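Local coordinates for protein phospholipase C beta (Meleagris gallopavo, PDB 1JAD) that forms the C-terminal region of a phospholipase C beta, an elongated and almost wholly helical coiled-coil bundle that pairs with a second copy of itself, at residues A[22-25]-A[26-29]; A[36-39]-A[40-43]; A[209-212]-A[213-217]. All blocks are in the same frame, centred on the assembly; numbering follows the deposited sequence.

Contact 1: residues A[22-25]-A[26-29]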
ATOM      1  N   ALA A  22     -15.518  -1.046  -6.709  1.00 43.59           N
ATOM      2  CA  ALA A  22     -16.927  -1.404  -6.583  1.00 42.94           C
ATOM      3  C   ALA A  22     -17.126  -2.599  -5.672  1.00 43.22           C
ATOM      4  O   ALA A  22     -18.014  -2.600  -4.821  1.00 43.62           O
ATOM      5  CB  ALA A  22     -17.514  -1.701  -7.955  1.00 42.32           C
ATOM      6  N   GLU A  23     -16.307  -3.626  -5.861  1.00 44.31           N
ATOM      7  CA  GLU A  23     -16.399  -4.827  -5.042  1.00 45.44           C
ATOM      8  C   GLU A  23     -16.105  -4.522  -3.574  1.00 44.94           C
ATOM      9  O   GLU A  23     -16.774  -5.036  -2.675  1.00 44.32           O
ATOM     10  CB  GLU A  23     -15.419  -5.883  -5.556  1.00 46.91           C
ATOM     11  CG  GLU A  23     -15.719  -6.358  -6.972  1.00 50.60           C
ATOM     12  CD  GLU A  23     -14.751  -7.425  -7.450  1.00 52.30           C
ATOM     13  OE1 GLU A  23     -14.603  -8.456  -6.756  1.00 54.00           O
ATOM     14  OE2 GLU A  23     -14.147  -7.235  -8.526  1.00 53.55           O
ATOM     15  N   LEU A  24     -15.107  -3.674  -3.350  1.00 45.06           N
ATOM     16  CA  LEU A  24     -14.680  -3.284  -2.010  1.00 45.70           C
ATOM     17  C   LEU A  24     -15.655  -2.388  -1.246  1.00 46.35           C
ATOM     18  O   LEU A  24     -15.752  -2.478  -0.022  1.00 45.26           O
ATOM     19  CB  LEU A  24     -13.317  -2.596  -2.092  1.00 43.71           C
ATOM     20  CG  LEU A  24     -12.216  -3.486  -2.664  1.00 43.74           C
ATOM     21  CD1 LEU A  24     -10.921  -2.702  -2.806  1.00 43.36           C
ATOM     22  CD2 LEU A  24     -12.025  -4.682  -1.752  1.00 42.75           C
ATOM     23  N   GLN A  25     -16.362  -1.519  -1.967  1.00 47.98           N
ATOM     24  CA  GLN A  25     -17.326  -0.600  -1.356  1.00 49.65           C
ATOM     25  C   GLN A  25     -18.599  -1.315  -0.931  1.00 51.03           C
ATOM     26  O   GLN A  25     -19.553  -0.675  -0.484  1.00 51.13           O
ATOM     27  CB  GLN A  25     -17.707   0.509  -2.342  1.00 48.18           C
ATOM     28  CG  GLN A  25     -16.582   1.431  -2.734  1.00 48.02           C
ATOM     29  CD  GLN A  25     -16.972   2.356  -3.868  1.00 47.53           C
ATOM     30  OE1 GLN A  25     -16.181   3.196  -4.296  1.00 47.98           O
ATOM     31  NE2 GLN A  25     -18.195   2.204  -4.364  1.00 46.97           N
ATOM     32  N   GLN A  26     -18.621  -2.635  -1.077  1.00 52.75           N
ATOM     33  CA  GLN A  26     -19.797  -3.408  -0.715  1.00 55.44           C
ATOM     34  C   GLN A  26     -19.537  -4.398   0.415  1.00 56.90           C
ATOM     35  O   GLN A  26     -20.473  -4.959   0.973  1.00 57.81           O
ATOM     36  CB  GLN A  26     -20.326  -4.146  -1.943  1.00 55.75           C
ATOM     37  CG  GLN A  26     -20.574  -3.242  -3.137  1.00 58.50           C
ATOM     38  CD  GLN A  26     -21.433  -2.039  -2.788  1.00 61.40           C
ATOM     39  OE1 GLN A  26     -22.553  -2.180  -2.295  1.00 62.55           O
ATOM     40  NE2 GLN A  26     -20.911  -0.843  -3.045  1.00 62.84           N
HETATM   41  N   MSE A  27     -18.271  -4.615   0.754  1.00 58.54           N
HETATM   42  CA  MSE A  27     -17.933  -5.541   1.829  1.00 61.05           C
HETATM   43  C   MSE A  27     -18.575  -5.079   3.146  1.00 61.93           C
HETATM   44  O   MSE A  27     -18.799  -3.884   3.348  1.00 61.27           O
HETATM   45  CB  MSE A  27     -16.408  -5.647   1.979  1.00 61.10           C
HETATM   46  CG  MSE A  27     -15.701  -6.133   0.711  1.00 63.12           C
HETATM   47 SE   MSE A  27     -13.904  -6.418   0.872  1.00 62.98          SE
HETATM   48  CE  MSE A  27     -13.868  -7.766   2.076  1.00 64.78           C
ATOM     49  N   LYS A  28     -18.878  -6.033   4.028  1.00 62.63           N
ATOM     50  CA  LYS A  28     -19.499  -5.739   5.325  1.00 62.24           C
ATOM     51  C   LYS A  28     -18.822  -4.605   6.086  1.00 60.15           C
ATOM     52  O   LYS A  28     -19.395  -3.527   6.248  1.00 60.32           O
ATOM     53  CB  LYS A  28     -19.515  -6.990   6.218  1.00 64.70           C
ATOM     54  CG  LYS A  28     -20.484  -8.081   5.782  1.00 67.46           C
ATOM     55  CD  LYS A  28     -20.415  -9.334   6.677  1.00 70.16           C
ATOM     56  CE  LYS A  28     -20.794  -9.075   8.144  1.00 71.29           C
ATOM     57  NZ  LYS A  28     -19.821  -8.213   8.879  1.00 71.79           N
ATOM     58  N   LEU A  29     -17.606  -4.859   6.562  1.00 57.49           N
ATOM     59  CA  LEU A  29     -16.855  -3.862   7.318  1.00 55.73           C
ATOM     60  C   LEU A  29     -16.902  -2.452   6.724  1.00 53.39           C
ATOM     61  O   LEU A  29     -17.071  -1.472   7.458  1.00 52.80           O
ATOM     62  CB  LEU A  29     -15.396  -4.301   7.477  1.00 56.66           C
ATOM     63  CG  LEU A  29     -15.118  -5.536   8.337  1.00 57.56           C
ATOM     64  CD1 LEU A  29     -15.789  -6.757   7.728  1.00 59.12           C
ATOM     65  CD2 LEU A  29     -13.613  -5.749   8.442  1.00 57.66           C
TER

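Contact 2: residues A[36-39]-A[40-43]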
ATOM      1  N   LYS A  36     -21.644   3.949  10.519  1.00 52.11           N
ATOM      2  CA  LYS A  36     -21.191   4.613  11.730  1.00 52.59           C
ATOM      3  C   LYS A  36     -20.955   6.086  11.461  1.00 53.35           C
ATOM      4  O   LYS A  36     -21.449   6.948  12.184  1.00 54.31           O
ATOM      5  CB  LYS A  36     -19.902   3.990  12.257  1.00 52.39           C
ATOM      6  CG  LYS A  36     -19.379   4.716  13.484  1.00 53.18           C
ATOM      7  CD  LYS A  36     -18.215   4.003  14.148  1.00 52.31           C
ATOM      8  CE  LYS A  36     -17.818   4.749  15.415  1.00 53.64           C
ATOM      9  NZ  LYS A  36     -16.682   4.118  16.135  1.00 53.77           N
ATOM     10  N   GLN A  37     -20.198   6.371  10.409  1.00 53.65           N
ATOM     11  CA  GLN A  37     -19.892   7.746  10.051  1.00 52.83           C
ATOM     12  C   GLN A  37     -21.162   8.562   9.868  1.00 53.13           C
ATOM     13  O   GLN A  37     -21.176   9.755  10.167  1.00 54.22           O
ATOM     14  CB  GLN A  37     -19.056   7.799   8.766  1.00 52.06           C
ATOM     15  CG  GLN A  37     -17.743   7.029   8.848  1.00 51.96           C
ATOM     16  CD  GLN A  37     -16.869   7.217   7.618  1.00 50.78           C
ATOM     17  OE1 GLN A  37     -17.333   7.084   6.484  1.00 50.05           O
ATOM     18  NE2 GLN A  37     -15.593   7.505   7.840  1.00 48.11           N
ATOM     19  N   GLU A  38     -22.228   7.934   9.382  1.00 53.67           N
ATOM     20  CA  GLU A  38     -23.472   8.667   9.180  1.00 55.24           C
ATOM     21  C   GLU A  38     -24.176   8.913  10.508  1.00 55.46           C
ATOM     22  O   GLU A  38     -25.009   9.811  10.624  1.00 56.04           O
ATOM     23  CB  GLU A  38     -24.399   7.925   8.220  1.00 58.04           C
ATOM     24  CG  GLU A  38     -25.678   8.694   7.909  1.00 61.98           C
ATOM     25  CD  GLU A  38     -25.400  10.130   7.469  1.00 64.49           C
ATOM     26  OE1 GLU A  38     -24.718  10.325   6.439  1.00 66.37           O
ATOM     27  OE2 GLU A  38     -25.862  11.065   8.162  1.00 65.83           O
ATOM     28  N   LYS A  39     -23.842   8.108  11.509  1.00 55.40           N
ATOM     29  CA  LYS A  39     -24.417   8.275  12.834  1.00 54.83           C
ATOM     30  C   LYS A  39     -23.762   9.509  13.431  1.00 52.92           C
ATOM     31  O   LYS A  39     -24.423  10.348  14.038  1.00 53.61           O
ATOM     32  CB  LYS A  39     -24.111   7.058  13.708  1.00 57.17           C
ATOM     33  CG  LYS A  39     -24.830   5.783  13.285  1.00 59.40           C
ATOM     34  CD  LYS A  39     -26.328   5.886  13.536  1.00 61.11           C
ATOM     35  CE  LYS A  39     -26.629   6.077  15.024  1.00 61.81           C
ATOM     36  NZ  LYS A  39     -26.126   4.942  15.862  1.00 61.04           N
ATOM     37  N   GLU A  40     -22.450   9.608  13.247  1.00 50.09           N
ATOM     38  CA  GLU A  40     -21.681  10.738  13.750  1.00 48.08           C
ATOM     39  C   GLU A  40     -22.170  12.071  13.181  1.00 47.43           C
ATOM     40  O   GLU A  40     -22.146  13.091  13.876  1.00 47.71           O
ATOM     41  CB  GLU A  40     -20.194  10.557  13.420  1.00 47.20           C
ATOM     42  CG  GLU A  40     -19.498   9.454  14.199  1.00 47.18           C
ATOM     43  CD  GLU A  40     -18.063   9.230  13.728  1.00 49.69           C
ATOM     44  OE1 GLU A  40     -17.329  10.230  13.558  1.00 48.63           O
ATOM     45  OE2 GLU A  40     -17.663   8.053  13.541  1.00 52.57           O
ATOM     46  N   LEU A  41     -22.602  12.070  11.922  1.00 46.21           N
ATOM     47  CA  LEU A  41     -23.088  13.294  11.299  1.00 46.65           C
ATOM     48  C   LEU A  41     -24.410  13.777  11.896  1.00 48.33           C
ATOM     49  O   LEU A  41     -24.664  14.981  11.951  1.00 48.41           O
ATOM     50  CB  LEU A  41     -23.260  13.109   9.789  1.00 45.31           C
ATOM     51  CG  LEU A  41     -22.031  12.852   8.914  1.00 46.69           C
ATOM     52  CD1 LEU A  41     -22.462  12.810   7.451  1.00 44.47           C
ATOM     53  CD2 LEU A  41     -21.002  13.957   9.119  1.00 46.82           C
ATOM     54  N   LYS A  42     -25.257  12.844  12.331  1.00 50.28           N
ATOM     55  CA  LYS A  42     -26.544  13.210  12.917  1.00 51.86           C
ATOM     56  C   LYS A  42     -26.368  13.707  14.347  1.00 52.46           C
ATOM     57  O   LYS A  42     -27.117  14.569  14.805  1.00 51.57           O
ATOM     58  CB  LYS A  42     -27.505  12.022  12.875  1.00 54.13           C
ATOM     59  CG  LYS A  42     -27.874  11.612  11.459  1.00 58.02           C
ATOM     60  CD  LYS A  42     -28.819  10.420  11.423  1.00 59.64           C
ATOM     61  CE  LYS A  42     -29.099   9.994   9.984  1.00 59.89           C
ATOM     62  NZ  LYS A  42     -29.998   8.814   9.906  1.00 60.93           N
ATOM     63  N   GLU A  43     -25.370  13.164  15.040  1.00 53.11           N
ATOM     64  CA  GLU A  43     -25.070  13.567  16.408  1.00 54.78           C
ATOM     65  C   GLU A  43     -24.563  15.004  16.402  1.00 54.85           C
ATOM     66  O   GLU A  43     -24.941  15.807  17.259  1.00 55.31           O
ATOM     67  CB  GLU A  43     -24.017  12.641  17.004  1.00 57.51           C
ATOM     68  CG  GLU A  43     -24.481  11.196  17.112  1.00 63.41           C
ATOM     69  CD  GLU A  43     -23.378  10.258  17.578  1.00 67.10           C
ATOM     70  OE1 GLU A  43     -22.801  10.515  18.661  1.00 68.93           O
ATOM     71  OE2 GLU A  43     -23.095   9.265  16.865  1.00 66.65           O
TER

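Contact 3: residues A[209-212]-A[213-217]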
ATOM      1  N   GLN A 209      -7.791   6.868  -3.865  1.00 26.59           N
ATOM      2  CA  GLN A 209      -7.339   8.199  -3.465  1.00 28.11           C
ATOM      3  C   GLN A 209      -8.126   9.261  -4.217  1.00 30.56           C
ATOM      4  O   GLN A 209      -8.358  10.372  -3.725  1.00 32.38           O
ATOM      5  CB  GLN A 209      -5.851   8.338  -3.753  1.00 24.91           C
ATOM      6  CG  GLN A 209      -5.040   7.252  -3.089  1.00 25.59           C
ATOM      7  CD  GLN A 209      -3.594   7.254  -3.526  1.00 24.77           C
ATOM      8  OE1 GLN A 209      -3.298   7.236  -4.721  1.00 24.87           O
ATOM      9  NE2 GLN A 209      -2.683   7.251  -2.564  1.00 25.42           N
ATOM     10  N   GLU A 210      -8.539   8.895  -5.419  1.00 31.87           N
ATOM     11  CA  GLU A 210      -9.311   9.768  -6.284  1.00 31.32           C
ATOM     12  C   GLU A 210     -10.689   9.941  -5.638  1.00 28.78           C
ATOM     13  O   GLU A 210     -11.244  11.033  -5.614  1.00 27.47           O
ATOM     14  CB  GLU A 210      -9.414   9.102  -7.653  1.00 35.19           C
ATOM     15  CG  GLU A 210      -9.953   9.949  -8.764  1.00 42.93           C
ATOM     16  CD  GLU A 210      -9.899   9.204 -10.081  1.00 47.68           C
ATOM     17  OE1 GLU A 210      -8.776   8.811 -10.492  1.00 47.24           O
ATOM     18  OE2 GLU A 210     -10.974   9.006 -10.694  1.00 49.71           O
ATOM     19  N   LYS A 211     -11.228   8.851  -5.104  1.00 27.57           N
ATOM     20  CA  LYS A 211     -12.522   8.884  -4.429  1.00 28.61           C
ATOM     21  C   LYS A 211     -12.411   9.824  -3.217  1.00 30.05           C
ATOM     22  O   LYS A 211     -13.199  10.769  -3.071  1.00 30.57           O
ATOM     23  CB  LYS A 211     -12.905   7.471  -3.978  1.00 28.52           C
ATOM     24  CG  LYS A 211     -14.109   7.369  -3.049  1.00 31.25           C
ATOM     25  CD  LYS A 211     -15.386   7.876  -3.691  1.00 35.51           C
ATOM     26  CE  LYS A 211     -16.580   7.687  -2.752  1.00 36.43           C
ATOM     27  NZ  LYS A 211     -17.850   8.288  -3.264  1.00 36.10           N
ATOM     28  N   GLU A 212     -11.422   9.581  -2.360  1.00 28.93           N
ATOM     29  CA  GLU A 212     -11.247  10.429  -1.193  1.00 29.44           C
ATOM     30  C   GLU A 212     -11.141  11.879  -1.632  1.00 29.73           C
ATOM     31  O   GLU A 212     -11.736  12.770  -1.018  1.00 30.49           O
ATOM     32  CB  GLU A 212      -9.986  10.042  -0.433  1.00 30.28           C
ATOM     33  CG  GLU A 212      -9.679  10.957   0.737  1.00 29.11           C
ATOM     34  CD  GLU A 212      -8.321  10.666   1.341  1.00 29.15           C
ATOM     35  OE1 GLU A 212      -8.093   9.525   1.783  1.00 33.97           O
ATOM     36  OE2 GLU A 212      -7.471  11.576   1.370  1.00 30.16           O
ATOM     37  N   GLY A 213     -10.385  12.111  -2.700  1.00 28.57           N
ATOM     38  CA  GLY A 213     -10.220  13.459  -3.212  1.00 26.99           C
ATOM     39  C   GLY A 213     -11.555  14.116  -3.503  1.00 28.40           C
ATOM     40  O   GLY A 213     -11.773  15.293  -3.197  1.00 27.99           O
ATOM     41  N   GLN A 214     -12.470  13.354  -4.087  1.00 29.24           N
ATOM     42  CA  GLN A 214     -13.767  13.905  -4.418  1.00 31.03           C
ATOM     43  C   GLN A 214     -14.626  14.134  -3.180  1.00 31.10           C
ATOM     44  O   GLN A 214     -15.341  15.139  -3.093  1.00 29.78           O
ATOM     45  CB  GLN A 214     -14.450  13.007  -5.448  1.00 32.96           C
ATOM     46  CG  GLN A 214     -13.727  13.052  -6.799  1.00 37.18           C
ATOM     47  CD  GLN A 214     -14.184  11.976  -7.769  1.00 41.37           C
ATOM     48  OE1 GLN A 214     -13.712  11.907  -8.910  1.00 42.45           O
ATOM     49  NE2 GLN A 214     -15.100  11.120  -7.318  1.00 45.00           N
ATOM     50  N   LEU A 215     -14.549  13.224  -2.215  1.00 31.68           N
ATOM     51  CA  LEU A 215     -15.314  13.396  -0.985  1.00 31.94           C
ATOM     52  C   LEU A 215     -14.870  14.694  -0.327  1.00 33.80           C
ATOM     53  O   LEU A 215     -15.683  15.596  -0.105  1.00 33.91           O
ATOM     54  CB  LEU A 215     -15.086  12.227  -0.026  1.00 31.20           C
ATOM     55  CG  LEU A 215     -15.888  10.947  -0.282  1.00 32.14           C
ATOM     56  CD1 LEU A 215     -15.463   9.858   0.700  1.00 31.90           C
ATOM     57  CD2 LEU A 215     -17.377  11.243  -0.125  1.00 31.67           C
ATOM     58  N   GLN A 216     -13.574  14.796  -0.039  1.00 34.82           N
ATOM     59  CA  GLN A 216     -13.027  15.992   0.590  1.00 35.48           C
ATOM     60  C   GLN A 216     -13.456  17.250  -0.171  1.00 36.08           C
ATOM     61  O   GLN A 216     -13.889  18.242   0.423  1.00 34.85           O
ATOM     62  CB  GLN A 216     -11.502  15.874   0.666  1.00 37.42           C
ATOM     63  CG  GLN A 216     -11.085  14.603   1.384  1.00 39.78           C
ATOM     64  CD  GLN A 216      -9.608  14.531   1.702  1.00 43.35           C
ATOM     65  OE1 GLN A 216      -8.759  14.657   0.818  1.00 43.20           O
ATOM     66  NE2 GLN A 216      -9.292  14.308   2.979  1.00 45.44           N
ATOM     67  N   GLN A 217     -13.348  17.188  -1.493  1.00 37.10           N
ATOM     68  CA  GLN A 217     -13.746  18.283  -2.366  1.00 36.67           C
ATOM     69  C   GLN A 217     -15.183  18.676  -2.038  1.00 35.26           C
ATOM     70  O   GLN A 217     -15.490  19.850  -1.824  1.00 35.11           O
ATOM     71  CB  GLN A 217     -13.642  17.806  -3.815  1.00 41.36           C
ATOM     72  CG  GLN A 217     -14.082  18.783  -4.889  1.00 44.90           C
ATOM     73  CD  GLN A 217     -13.826  18.217  -6.285  1.00 51.32           C
ATOM     74  OE1 GLN A 217     -14.288  17.116  -6.619  1.00 52.00           O
ATOM     75  NE2 GLN A 217     -13.083  18.963  -7.106  1.00 52.90           N
TER

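Contact 1: residues A[22-25]-A[26-29]
M27, a selenomethionine, turns back from segment 26-29 over the end of helix 21-24. M27 CB lies 3.8 Å from L24 O. CG rests against two neighbouring carbonyl oxygens, E23 O and L24 O, each 3.7 Å from M27 CG. SE then reaches the leucine, where M27 SE and L24 CD2 are 3.7 Å apart. The two side chains lie alongside each other and point the same way. In M27 the first torsion sets CG beside the backbone N (chi1 -59°), which carries CG and SE back to helix 21-24.

The backbone here makes a type I beta turn from L24 to M27. A weak hydrogen bond from M27 N to L24 O, 3.4 Å, spans it. A second weak bond runs from Q26 N to E23 O. Both are weak and long. Q26 bends at chi2 and folds over the outside of the turn. Q26 CG comes to 3.1 Å from A22 O, and its amide lies against the Q25 peptide and CB. M27 takes the N-cap position, just before helix 28-64. The motif is thus a turn that joins a short helix to a long one.

On the inner side both segments lean on helix 75-155. L24 packs on A117, Q25 on I113, and M27 on L116 and K120. L24 and M27 therefore sit over that helix at the point where the chain changes from helix 21-24 to helix 28-64, while Q26 remains exposed.

Contact 2: residues A[36-39]-A[40-43]
K36 lays its aliphatic chain across the carboxylate of E40, one helical turn on. E40 OE2 is 3.8 Å from K36 CG and equally far from K36 CE, so the methylenes do the touching. An extended chain with CG pointing away from the backbone N (chi1 177°) runs the lysine past the carboxylate, and K36 NZ ends 4.8 Å from E40 OE2. The opposite charges may attract, but the two atoms do not meet. The stronger partner of E40 is R101 of helix 75-155, which makes a salt bridge with E40 OE1.

E38 serves two neighbours. Its bend at chi2 (51°) brings the carboxylate to the next turn; the E38 side chain crosses those of L41 and K42 at about a right angle. E38 OE1 lies 3.5 Å from L41 CD1. The other oxygen faces L41 CB and the K42 methylenes, with E38 OE2 3.9 Å from K42 CE. Further along, E43 CG covers the carbonyl of K39, and E43 CG is 3.2 Å from K39 O.

Beneath these side chains the helix bonds continue from turn to turn. K36 O accepts from both E40 N and K39 N. E43 N gives a sound bond to K39 O, while those from K42 N to E38 O and to K39 O are weak.

All eight residues belong to helix 28-64, which lies along helix 75-155. Q37 faces that helix and gives hydrogen bonds from NE2 to E108 OE1 and H105 O. E40 packs on H105, and L41 on K102 and H105. K36, K39 and K42 remain exposed.

Contact 3: residues A[209-212]-A[213-217]
E212 and Q216 stand one turn apart. E212 is extended, and chi1 of 175° sets its CG opposite the backbone N. Q216 differs: its CG stands beside N (chi1 -55°). That brings Q216 CG down onto the carbonyl of E212, 3.1 Å from E212 O. Q216 N also bonds to E212 O, at 2.9 Å.

The E212 carboxylate is buried and held by two partners. OE1 bonds to T110 OG1 of helix 75-155. OE2 bonds to Q194 NE2 of the second subunit. This is the pattern of a long coiled coil: helix 161-245 packs against helix 75-155 of its own chain and also faces the partner chain. Q216 likewise packs on A106 and on Q194 of the second subunit, and Q209 on E198 of that subunit.

K211 bends at chi2 (62°), which carries its tail along the helix toward L215. The chains meet at a slant, K211 CE being 4.1 Å from L215 CG. L215 CB lies 3.5 Å from E212 O, and its side chain rests on A106 and Q109. Q214 is extended, with CG beside its N, and Q214 CG sits 3.4 Å from E210 O. G213 N bonds to Q209 O at 2.9 Å, and L215 N bonds to K211 O.

In the fold
From the N terminus, the chain meets contact 1 at the turn between helix 21-24 and helix 28-64. Contact 2 follows farther along helix 28-64, with its centre about 19 Å from that of contact 1. The chain then passes through helix 75-155 before reaching contact 3 on helix 161-245. The three lie in series; none nests in or crosses another. Each is local, and contact 1 alone lies at a turn. They do not touch: the nearest atoms of contacts 1 and 3 are about 5 Å apart. Helix 75-155 is their common neighbour, and contact 3 also faces the second subunit.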